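Local structure of glycosylation Associate Protein 1 (Streptococcus agalactiae serotype V, 6OYC) at residues H3-W8 and E214-Y219; V29-T34 and D435-I440; Q89-R94 and Y146-R151. The protein probably acts in the accessory Sec pathway, as one of three associated Gap proteins linked to the glycosylation and secretion of bacterial proteins. One frame throughout, in Å; residues are numbered along the deposited sequence.

Contact 1 of 3, residues H3-W8 and E214-Y219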
loop_
_atom_site.group_PDB
_atom_site.type_symbol
_atom_site.label_atom_id
_atom_site.label_comp_id
_atom_site.label_asym_id
_atom_site.label_seq_id
_atom_site.Cartn_x
_atom_site.Cartn_y
_atom_site.Cartn_z
ATOM N N HIS A 3 -11.062 -6.910 16.640
ATOM C CA HIS A 3 -10.655 -5.525 16.433
ATOM C C HIS A 3 -9.280 -5.510 15.772
ATOM O O HIS A 3 -8.291 -5.951 16.376
ATOM C CB HIS A 3 -10.629 -4.770 17.756
ATOM C CG HIS A 3 -11.852 -4.977 18.584
ATOM N ND1 HIS A 3 -12.855 -4.039 18.670
ATOM C CD2 HIS A 3 -12.245 -6.025 19.348
ATOM C CE1 HIS A 3 -13.810 -4.491 19.462
ATOM N NE2 HIS A 3 -13.468 -5.697 19.881
ATOM N N PHE A 4 -9.219 -5.003 14.535
ATOM C CA PHE A 4 -7.963 -4.935 13.796
ATOM C C PHE A 4 -7.345 -3.561 14.004
ATOM O O PHE A 4 -8.025 -2.537 13.857
ATOM C CB PHE A 4 -8.173 -5.185 12.300
ATOM C CG PHE A 4 -8.396 -6.633 11.941
ATOM C CD1 PHE A 4 -9.677 -7.191 11.991
ATOM C CD2 PHE A 4 -7.339 -7.431 11.540
ATOM C CE1 PHE A 4 -9.889 -8.523 11.651
ATOM C CE2 PHE A 4 -7.543 -8.756 11.202
ATOM C CZ PHE A 4 -8.816 -9.305 11.255
ATOM N N ILE A 5 -6.063 -3.529 14.347
ATOM C CA ILE A 5 -5.373 -2.250 14.460
ATOM C C ILE A 5 -4.287 -2.225 13.389
ATOM O O ILE A 5 -3.299 -2.961 13.510
ATOM C CB ILE A 5 -4.787 -2.034 15.858
ATOM C CG1 ILE A 5 -5.915 -2.101 16.908
ATOM C CG2 ILE A 5 -4.026 -0.721 15.903
ATOM C CD1 ILE A 5 -5.472 -1.752 18.287
ATOM N N PRO A 6 -4.427 -1.405 12.340
ATOM C CA PRO A 6 -3.448 -1.387 11.247
ATOM C C PRO A 6 -2.245 -0.516 11.581
ATOM O O PRO A 6 -2.214 0.196 12.585
ATOM C CB PRO A 6 -4.244 -0.776 10.081
ATOM C CG PRO A 6 -5.152 0.208 10.766
ATOM C CD PRO A 6 -5.512 -0.424 12.122
ATOM N N SER A 7 -1.252 -0.576 10.697
ATOM C CA SER A 7 -0.077 0.301 10.724
ATOM C C SER A 7 -0.021 1.045 9.401
ATOM O O SER A 7 0.805 0.723 8.535
ATOM C CB SER A 7 1.231 -0.484 10.965
ATOM O OG SER A 7 1.276 -0.945 12.301
ATOM N N TRP A 8 -0.932 1.986 9.219
ATOM C CA TRP A 8 -0.994 2.699 7.948
ATOM C C TRP A 8 -0.509 4.118 8.160
ATOM O O TRP A 8 -1.171 5.084 7.759
ATOM C CB TRP A 8 -2.410 2.699 7.376
ATOM C CG TRP A 8 -2.945 1.337 7.088
ATOM C CD1 TRP A 8 -2.224 0.190 6.860
ATOM C CD2 TRP A 8 -4.321 0.973 6.992
ATOM N NE1 TRP A 8 -3.080 -0.874 6.638
ATOM C CE2 TRP A 8 -4.370 -0.416 6.700
ATOM C CE3 TRP A 8 -5.522 1.683 7.122
ATOM C CZ2 TRP A 8 -5.567 -1.099 6.545
ATOM C CZ3 TRP A 8 -6.712 1.003 6.950
ATOM C CH2 TRP A 8 -6.727 -0.377 6.681
ATOM N N GLU A 214 -5.108 8.265 24.831
ATOM C CA GLU A 214 -6.316 8.490 25.628
ATOM C C GLU A 214 -7.552 8.018 24.877
ATOM O O GLU A 214 -8.386 7.284 25.421
ATOM C CB GLU A 214 -6.441 9.973 25.997
ATOM C CG GLU A 214 -7.783 10.319 26.621
ATOM C CD GLU A 214 -7.932 11.790 26.970
ATOM O OE1 GLU A 214 -6.938 12.449 27.357
ATOM O OE2 GLU A 214 -9.066 12.293 26.849
ATOM N N LYS A 215 -7.670 8.406 23.602
ATOM C CA LYS A 215 -8.795 7.935 22.800
ATOM C C LYS A 215 -8.783 6.415 22.665
ATOM O O LYS A 215 -9.832 5.773 22.770
ATOM C CB LYS A 215 -8.785 8.607 21.427
ATOM C CG LYS A 215 -8.974 10.105 21.487
ATOM C CD LYS A 215 -10.239 10.459 22.264
ATOM C CE LYS A 215 -11.494 10.078 21.502
ATOM N NZ LYS A 215 -12.723 10.100 22.371
ATOM N N TYR A 216 -7.607 5.809 22.464
ATOM C CA TYR A 216 -7.579 4.352 22.327
ATOM C C TYR A 216 -8.023 3.659 23.615
ATOM O O TYR A 216 -8.814 2.704 23.585
ATOM C CB TYR A 216 -6.195 3.847 21.932
ATOM C CG TYR A 216 -6.182 2.341 21.952
ATOM C CD1 TYR A 216 -6.911 1.619 21.016
ATOM C CD2 TYR A 216 -5.496 1.636 22.933
ATOM C CE1 TYR A 216 -6.932 0.237 21.023
ATOM C CE2 TYR A 216 -5.506 0.246 22.954
ATOM C CZ TYR A 216 -6.235 -0.450 21.996
ATOM O OH TYR A 216 -6.274 -1.833 21.989
ATOM N N LEU A 217 -7.504 4.104 24.762
ATOM C CA LEU A 217 -7.881 3.422 25.992
ATOM C C LEU A 217 -9.376 3.563 26.256
ATOM O O LEU A 217 -10.013 2.618 26.732
ATOM C CB LEU A 217 -7.040 3.934 27.159
ATOM C CG LEU A 217 -5.549 3.667 26.919
ATOM C CD1 LEU A 217 -4.698 4.207 28.056
ATOM C CD2 LEU A 217 -5.246 2.188 26.661
ATOM N N THR A 218 -9.970 4.697 25.885
ATOM C CA THR A 218 -11.421 4.802 25.958
ATOM C C THR A 218 -12.097 3.783 25.047
ATOM O O THR A 218 -13.072 3.134 25.455
ATOM C CB THR A 218 -11.875 6.214 25.598
ATOM O OG1 THR A 218 -11.387 7.143 26.574
ATOM C CG2 THR A 218 -13.391 6.278 25.542
ATOM N N TYR A 219 -11.602 3.623 23.810
ATOM C CA TYR A 219 -12.185 2.626 22.913
ATOM C C TYR A 219 -12.087 1.241 23.534
ATOM O O TYR A 219 -13.040 0.454 23.500
ATOM C CB TYR A 219 -11.481 2.639 21.544
ATOM C CG TYR A 219 -12.012 1.564 20.592
ATOM C CD1 TYR A 219 -13.088 1.826 19.745
ATOM C CD2 TYR A 219 -11.455 0.285 20.557
ATOM C CE1 TYR A 219 -13.592 0.845 18.886
ATOM C CE2 TYR A 219 -11.962 -0.711 19.701
ATOM C CZ TYR A 219 -13.025 -0.416 18.871
ATOM O OH TYR A 219 -13.533 -1.373 18.017
#
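His-3 and Ile-5, on one face of strand 2-5, look across at Tyr-219 and Tyr-216 of helix 208-223, and in both pairs the CA atoms are 10.5 Å apart. The backbones never meet at such a spacing, and large side chains have to bridge it. As the strand advances from His-3 to Ile-5 the facing helix residue steps back from Tyr-219 to Tyr-216, so the two run in broadly opposite senses.

The polar half of the contact joins two rings. Tyr-219 OH lies at the edge of the His-3 imidazole, in its plane, 2.8 Å from His-3 ND1 in a hydrogen bond whose angle is 151°; either atom could be the donor. From the tyrosine side the approach is also near the ring plane, yet the two planes stand at 81° to each other. The CG of Tyr-219 lies opposite its own backbone N (chi1 177°), and the phenol thereby extends from the helix to the strand. His-3 NE2 is hydrogen-bonded to Asp-228, so both imidazole nitrogens are bonded and the rotation of the ring is fixed; Tyr-219 OH also meets Arg-49 NE. A buried polar pair is thus satisfied on several sides.

The apolar half is simpler. Ile-5 CD1, at the end of an extended branch, comes 3.7 Å from Tyr-216 CE1 and 3.8 Å from Tyr-216 OH, the two side chains crossing at about a right angle.

Ile-230, on the adjoining strand 229-233, touches both Ile-5 and Tyr-216, while Phe-4 packs against helix 33-43. Helices laid against a parallel sheet, with strand 2-5 among its inner strands, between 48-52 and 229-233, are the mark of a Rossmann-like alpha/beta domain, as expected for the GT-B clan.

Contact 2 of 3, residues V29-T34 and D435-I440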
loop_
_atom_site.group_PDB
_atom_site.type_symbol
_atom_site.label_atom_id
_atom_site.label_comp_id
_atom_site.label_asym_id
_atom_site.label_seq_id
_atom_site.Cartn_x
_atom_site.Cartn_y
_atom_site.Cartn_z
ATOM N N VAL A 29 3.808 1.768 0.465
ATOM C CA VAL A 29 2.498 2.083 1.014
ATOM C C VAL A 29 1.465 1.281 0.236
ATOM O O VAL A 29 1.468 1.290 -1.000
ATOM C CB VAL A 29 2.208 3.593 0.936
ATOM C CG1 VAL A 29 0.794 3.922 1.471
ATOM C CG2 VAL A 29 3.253 4.362 1.715
ATOM N N GLY A 30 0.596 0.574 0.945
ATOM C CA GLY A 30 -0.438 -0.169 0.258
ATOM C C GLY A 30 -0.768 -1.490 0.906
ATOM O O GLY A 30 -0.712 -1.611 2.139
ATOM N N PHE A 31 -1.089 -2.486 0.074
ATOM C CA PHE A 31 -1.562 -3.788 0.540
ATOM C C PHE A 31 -0.643 -4.355 1.624
ATOM O O PHE A 31 0.579 -4.371 1.465
ATOM C CB PHE A 31 -1.637 -4.749 -0.654
ATOM C CG PHE A 31 -2.062 -6.135 -0.287
ATOM C CD1 PHE A 31 -3.412 -6.455 -0.189
ATOM C CD2 PHE A 31 -1.117 -7.105 0.013
ATOM C CE1 PHE A 31 -3.813 -7.729 0.180
ATOM C CE2 PHE A 31 -1.510 -8.386 0.381
ATOM C CZ PHE A 31 -2.864 -8.698 0.461
ATOM N N ASP A 32 -1.220 -4.803 2.739
ATOM C CA ASP A 32 -0.372 -5.333 3.805
ATOM C C ASP A 32 -1.129 -6.409 4.571
ATOM O O ASP A 32 -2.225 -6.821 4.178
ATOM C CB ASP A 32 0.128 -4.210 4.719
ATOM C CG ASP A 32 -0.960 -3.640 5.627
ATOM O OD1 ASP A 32 -2.125 -4.084 5.567
ATOM O OD2 ASP A 32 -0.643 -2.724 6.415
ATOM N N ASP A 33 -0.547 -6.829 5.704
ATOM C CA ASP A 33 -1.096 -7.942 6.473
ATOM C C ASP A 33 -2.494 -7.643 7.005
ATOM O O ASP A 33 -3.338 -8.548 7.072
ATOM C CB ASP A 33 -0.130 -8.321 7.606
ATOM C CG ASP A 33 0.262 -7.126 8.493
ATOM O OD1 ASP A 33 0.398 -5.996 7.957
ATOM O OD2 ASP A 33 0.440 -7.323 9.728
ATOM N N THR A 34 -2.777 -6.395 7.376
ATOM C CA THR A 34 -4.110 -6.097 7.886
ATOM C C THR A 34 -5.166 -6.289 6.809
ATOM O O THR A 34 -6.231 -6.862 7.072
ATOM C CB THR A 34 -4.166 -4.676 8.431
ATOM O OG1 THR A 34 -3.159 -4.508 9.432
ATOM C CG2 THR A 34 -5.555 -4.381 9.032
ATOM N N ASP A 435 10.430 -7.296 -6.723
ATOM C CA ASP A 435 9.353 -6.500 -6.152
ATOM C C ASP A 435 8.367 -7.380 -5.373
ATOM O O ASP A 435 7.880 -8.403 -5.874
ATOM C CB ASP A 435 8.640 -5.729 -7.268
ATOM C CG ASP A 435 7.479 -4.890 -6.748
ATOM O OD1 ASP A 435 7.744 -3.884 -6.076
ATOM O OD2 ASP A 435 6.305 -5.244 -6.994
ATOM N N LEU A 436 8.087 -6.976 -4.134
ATOM C CA LEU A 436 7.255 -7.785 -3.249
ATOM C C LEU A 436 5.824 -7.871 -3.757
ATOM O O LEU A 436 5.247 -8.966 -3.833
ATOM C CB LEU A 436 7.275 -7.210 -1.829
ATOM C CG LEU A 436 6.271 -7.881 -0.879
ATOM C CD1 LEU A 436 6.691 -9.330 -0.677
ATOM C CD2 LEU A 436 6.134 -7.155 0.474
ATOM N N TYR A 437 5.219 -6.723 -4.093
ATOM C CA TYR A 437 3.823 -6.757 -4.492
ATOM C C TYR A 437 3.642 -7.601 -5.752
ATOM O O TYR A 437 2.657 -8.335 -5.879
ATOM C CB TYR A 437 3.261 -5.350 -4.707
ATOM C CG TYR A 437 1.785 -5.487 -5.029
ATOM C CD1 TYR A 437 0.883 -5.878 -4.046
ATOM C CD2 TYR A 437 1.306 -5.330 -6.322
ATOM C CE1 TYR A 437 -0.474 -6.058 -4.330
ATOM C CE2 TYR A 437 -0.066 -5.509 -6.615
ATOM C CZ TYR A 437 -0.943 -5.874 -5.615
ATOM O OH TYR A 437 -2.286 -6.068 -5.877
ATOM N N THR A 438 4.595 -7.525 -6.683
ATOM C CA THR A 438 4.549 -8.353 -7.887
ATOM C C THR A 438 4.564 -9.838 -7.539
ATOM O O THR A 438 3.840 -10.631 -8.152
ATOM C CB THR A 438 5.721 -7.997 -8.807
ATOM O OG1 THR A 438 5.638 -6.613 -9.160
ATOM C CG2 THR A 438 5.700 -8.831 -10.084
ATOM N N GLN A 439 5.384 -10.234 -6.561
ATOM C CA GLN A 439 5.382 -11.627 -6.114
ATOM C C GLN A 439 4.018 -12.021 -5.554
ATOM O O GLN A 439 3.492 -13.095 -5.875
ATOM C CB GLN A 439 6.466 -11.850 -5.064
ATOM C CG GLN A 439 7.869 -11.669 -5.571
ATOM C CD GLN A 439 8.886 -11.902 -4.482
ATOM O OE1 GLN A 439 9.013 -11.105 -3.536
ATOM N NE2 GLN A 439 9.602 -13.008 -4.587
ATOM N N ILE A 440 3.438 -11.165 -4.699
ATOM C CA ILE A 440 2.109 -11.435 -4.144
ATOM C C ILE A 440 1.083 -11.567 -5.254
ATOM O O ILE A 440 0.228 -12.460 -5.228
ATOM C CB ILE A 440 1.704 -10.329 -3.152
ATOM C CG1 ILE A 440 2.510 -10.445 -1.854
ATOM C CG2 ILE A 440 0.205 -10.378 -2.875
ATOM C CD1 ILE A 440 2.615 -9.124 -1.116
#
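Phe-31 meets Tyr-437 and Ile-440 through apolar contacts alone, with no hydrogen bond between the two segments. Its CB lies 4.1 Å from Tyr-437 CE1, while further out its CE2 comes 4.2 Å from Ile-440 CG2. With CG placed opposite the backbone N (chi1 178°), the phenyl ring projects from the loop to the helix, where residues three apart present a joint apolar surface.

Hydrogen bonds work within each side instead. Asp-435 caps helix 436-445: its OD2 accepts from Thr-438 N at 2.9 Å and from Thr-438 OG1 at 2.6 Å, the two donors arriving from opposite faces of the carboxylate plane. Asp-32 caps helix 33-43, where OD1 receives a weak bond from Thr-34 N and a further hydrogen bond from Ile-35 N.

Partners elsewhere satisfy polar groups beside the apolar patch. Tyr-437 OH bonds Asp-304, and Phe-31 N bonds Glu-414 at the start of helix 414-420.

The chemistry therefore implies that between these segments the contact is thin and apolar, without directional bonds, while Phe-31 N and Glu-414 add a polar link nearby; each helix start has its own aspartate cap.

Contact 3 of 3, residues Q89-R94 and Y146-R151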
loop_
_atom_site.group_PDB
_atom_site.type_symbol
_atom_site.label_atom_id
_atom_site.label_comp_id
_atom_site.label_asym_id
_atom_site.label_seq_id
_atom_site.Cartn_x
_atom_site.Cartn_y
_atom_site.Cartn_z
ATOM N N GLN A 89 -20.094 15.203 0.235
ATOM C CA GLN A 89 -20.134 16.232 -0.792
ATOM C C GLN A 89 -19.019 15.966 -1.788
ATOM O O GLN A 89 -17.965 15.443 -1.423
ATOM C CB GLN A 89 -19.945 17.657 -0.214
ATOM C CG GLN A 89 -21.069 18.198 0.633
ATOM C CD GLN A 89 -20.684 19.531 1.286
ATOM O OE1 GLN A 89 -20.926 20.600 0.720
ATOM N NE2 GLN A 89 -20.046 19.466 2.457
ATOM N N MET A 90 -19.241 16.367 -3.043
ATOM C CA MET A 90 -18.268 16.190 -4.125
ATOM C C MET A 90 -17.709 17.564 -4.474
ATOM O O MET A 90 -18.317 18.312 -5.237
ATOM C CB MET A 90 -18.910 15.529 -5.341
ATOM C CG MET A 90 -19.868 14.393 -4.990
ATOM S SD MET A 90 -19.046 13.070 -4.067
ATOM C CE MET A 90 -17.567 12.744 -5.048
ATOM N N ILE A 91 -16.547 17.894 -3.925
ATOM C CA ILE A 91 -16.019 19.246 -4.055
ATOM C C ILE A 91 -15.446 19.456 -5.453
ATOM O O ILE A 91 -14.545 18.729 -5.883
ATOM C CB ILE A 91 -14.953 19.533 -2.992
ATOM C CG1 ILE A 91 -15.519 19.343 -1.586
ATOM C CG2 ILE A 91 -14.415 20.956 -3.190
ATOM C CD1 ILE A 91 -14.455 19.382 -0.520
ATOM N N ASP A 92 -15.948 20.475 -6.146
ATOM C CA ASP A 92 -15.371 20.967 -7.396
ATOM C C ASP A 92 -14.551 22.206 -7.061
ATOM O O ASP A 92 -15.115 23.267 -6.749
ATOM C CB ASP A 92 -16.472 21.300 -8.398
ATOM C CG ASP A 92 -15.941 21.879 -9.712
ATOM O OD1 ASP A 92 -14.713 22.127 -9.874
ATOM O OD2 ASP A 92 -16.793 22.076 -10.603
ATOM N N PHE A 93 -13.224 22.075 -7.125
ATOM C CA PHE A 93 -12.366 23.176 -6.706
ATOM C C PHE A 93 -12.628 24.450 -7.508
ATOM O O PHE A 93 -12.309 25.547 -7.035
ATOM C CB PHE A 93 -10.899 22.767 -6.830
ATOM C CG PHE A 93 -10.360 22.923 -8.224
ATOM C CD1 PHE A 93 -10.552 21.922 -9.173
ATOM C CD2 PHE A 93 -9.710 24.092 -8.609
ATOM C CE1 PHE A 93 -10.076 22.078 -10.482
ATOM C CE2 PHE A 93 -9.234 24.245 -9.913
ATOM C CZ PHE A 93 -9.418 23.229 -10.838
ATOM N N ARG A 94 -13.186 24.332 -8.720
ATOM C CA ARG A 94 -13.452 25.512 -9.536
ATOM C C ARG A 94 -14.524 26.414 -8.923
ATOM O O ARG A 94 -14.635 27.584 -9.306
ATOM C CB ARG A 94 -13.875 25.090 -10.956
ATOM C CG ARG A 94 -12.770 24.490 -11.802
ATOM C CD ARG A 94 -13.302 24.006 -13.137
ATOM N NE ARG A 94 -13.607 25.124 -14.031
ATOM C CZ ARG A 94 -12.751 25.684 -14.895
ATOM N NH1 ARG A 94 -11.493 25.238 -15.035
ATOM N NH2 ARG A 94 -13.175 26.701 -15.632
ATOM N N TYR A 146 -4.717 23.355 2.645
ATOM C CA TYR A 146 -6.068 22.899 2.947
ATOM C C TYR A 146 -6.140 21.397 2.711
ATOM O O TYR A 146 -5.900 20.951 1.591
ATOM C CB TYR A 146 -7.083 23.593 2.051
ATOM C CG TYR A 146 -7.295 25.064 2.317
ATOM C CD1 TYR A 146 -6.476 26.022 1.725
ATOM C CD2 TYR A 146 -8.346 25.501 3.119
ATOM C CE1 TYR A 146 -6.682 27.373 1.946
ATOM C CE2 TYR A 146 -8.558 26.850 3.354
ATOM C CZ TYR A 146 -7.724 27.781 2.770
ATOM O OH TYR A 146 -7.928 29.120 2.987
ATOM N N LEU A 147 -6.460 20.620 3.750
ATOM C CA LEU A 147 -6.601 19.163 3.646
ATOM C C LEU A 147 -8.081 18.816 3.633
ATOM O O LEU A 147 -8.794 19.098 4.604
ATOM C CB LEU A 147 -5.970 18.414 4.817
ATOM C CG LEU A 147 -4.493 18.101 4.968
ATOM C CD1 LEU A 147 -3.978 17.303 3.761
ATOM C CD2 LEU A 147 -3.708 19.407 5.199
ATOM N N PHE A 148 -8.530 18.176 2.568
ATOM C CA PHE A 148 -9.930 17.820 2.431
ATOM C C PHE A 148 -10.117 16.348 2.753
ATOM O O PHE A 148 -9.323 15.508 2.317
ATOM C CB PHE A 148 -10.430 18.139 1.021
ATOM C CG PHE A 148 -10.423 19.609 0.717
ATOM C CD1 PHE A 148 -11.530 20.399 1.033
ATOM C CD2 PHE A 148 -9.301 20.214 0.144
ATOM C CE1 PHE A 148 -11.530 21.752 0.764
ATOM C CE2 PHE A 148 -9.294 21.580 -0.118
ATOM C CZ PHE A 148 -10.409 22.348 0.191
ATOM N N ASP A 149 -11.146 16.058 3.544
ATOM C CA ASP A 149 -11.631 14.707 3.773
ATOM C C ASP A 149 -12.306 14.200 2.508
ATOM O O ASP A 149 -12.903 14.974 1.750
ATOM C CB ASP A 149 -12.638 14.714 4.939
ATOM C CG ASP A 149 -12.908 13.321 5.527
ATOM O OD1 ASP A 149 -13.718 12.567 4.933
ATOM O OD2 ASP A 149 -12.318 13.001 6.596
ATOM N N ASP A 150 -12.228 12.886 2.280
ATOM C CA ASP A 150 -12.903 12.351 1.094
ATOM C C ASP A 150 -14.422 12.382 1.212
ATOM O O ASP A 150 -15.103 12.085 0.237
ATOM C CB ASP A 150 -12.424 10.929 0.776
ATOM C CG ASP A 150 -12.775 9.906 1.858
ATOM O OD1 ASP A 150 -13.867 9.975 2.460
ATOM O OD2 ASP A 150 -11.960 8.975 2.081
ATOM N N ARG A 151 -14.970 12.703 2.377
ATOM C CA ARG A 151 -16.401 12.973 2.468
ATOM C C ARG A 151 -16.751 14.393 2.001
ATOM O O ARG A 151 -17.924 14.771 2.023
ATOM C CB ARG A 151 -16.911 12.696 3.884
ATOM C CG ARG A 151 -16.923 11.202 4.232
ATOM C CD ARG A 151 -16.921 10.916 5.740
ATOM N NE ARG A 151 -15.704 11.371 6.412
ATOM C CZ ARG A 151 -15.294 10.933 7.603
ATOM N NH1 ARG A 151 -16.007 10.026 8.258
ATOM N NH2 ARG A 151 -14.167 11.398 8.136
HETATM O O HOH W 1 -19.280 16.814 3.625
#
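An Asx turn following Phe-148 presents the carbonyl of Arg-151 to Gln-89, in the loop that precedes the long antiparallel sheet. Gln-89 N bonds Arg-151 O at 2.8 Å, nearly straight at 166°, although the donor stands above the carbonyl plane. A second route runs through a water that accepts from Gln-89 NE2 and donates to the same Arg-151 O, at 2.9 Å. The chi1 of -69° sets Gln-89 CG beside its own backbone N, which lets the amide reach this water.

Within the turn, Asp-149 OD1 receives Arg-151 N on its anti lone pair at 2.8 Å, and also Arg-151 NE, at 2.7 Å from above the carboxylate plane. Arg-151 NH2 binds Asp-149 OD2, completing a side-on salt bridge that holds the guanidinium. Apolar contact comes from Ile-91, whose CD1 lies 3.5 Å from Phe-148 CD1, the isoleucine lying across the phenylalanine, nearly perpendicular to it.

Phe-148 is on strand 141-148, which pairs with 131-138 and 154-161. Leu-131 of strand 131-138 touches both Ile-91 and Phe-148. Phe-93 packs edge-to-face on Phe-104 of strand 103-106, while Arg-151 NH1 pairs with Asp-78 of helix 76-80 and Asp-150 with Arg-60 of helix 59-65.

In the fold
The three contacts concern different parts of the chain. Contact 1 lies inside the seven-stranded parallel sheet domain, contact 2 spans from that domain to the six-stranded one, and contact 3 fastens a loop to the antiparallel sheet. Contacts 1 and 2, with centres about 23 Å apart, touch directly: Trp-8 NE1 approaches Asp-32 OD2 at 3.1 Å in a weak hydrogen bond, and Pro-6 CA lies 3.6 Å from Thr-34 OG1. Contact 3 stands apart, its nearest atoms about 11 Å from contact 1 and about 14 Å from contact 2. A glycerol, probably from crystallisation, bonds Gly-30 O beside contact 2.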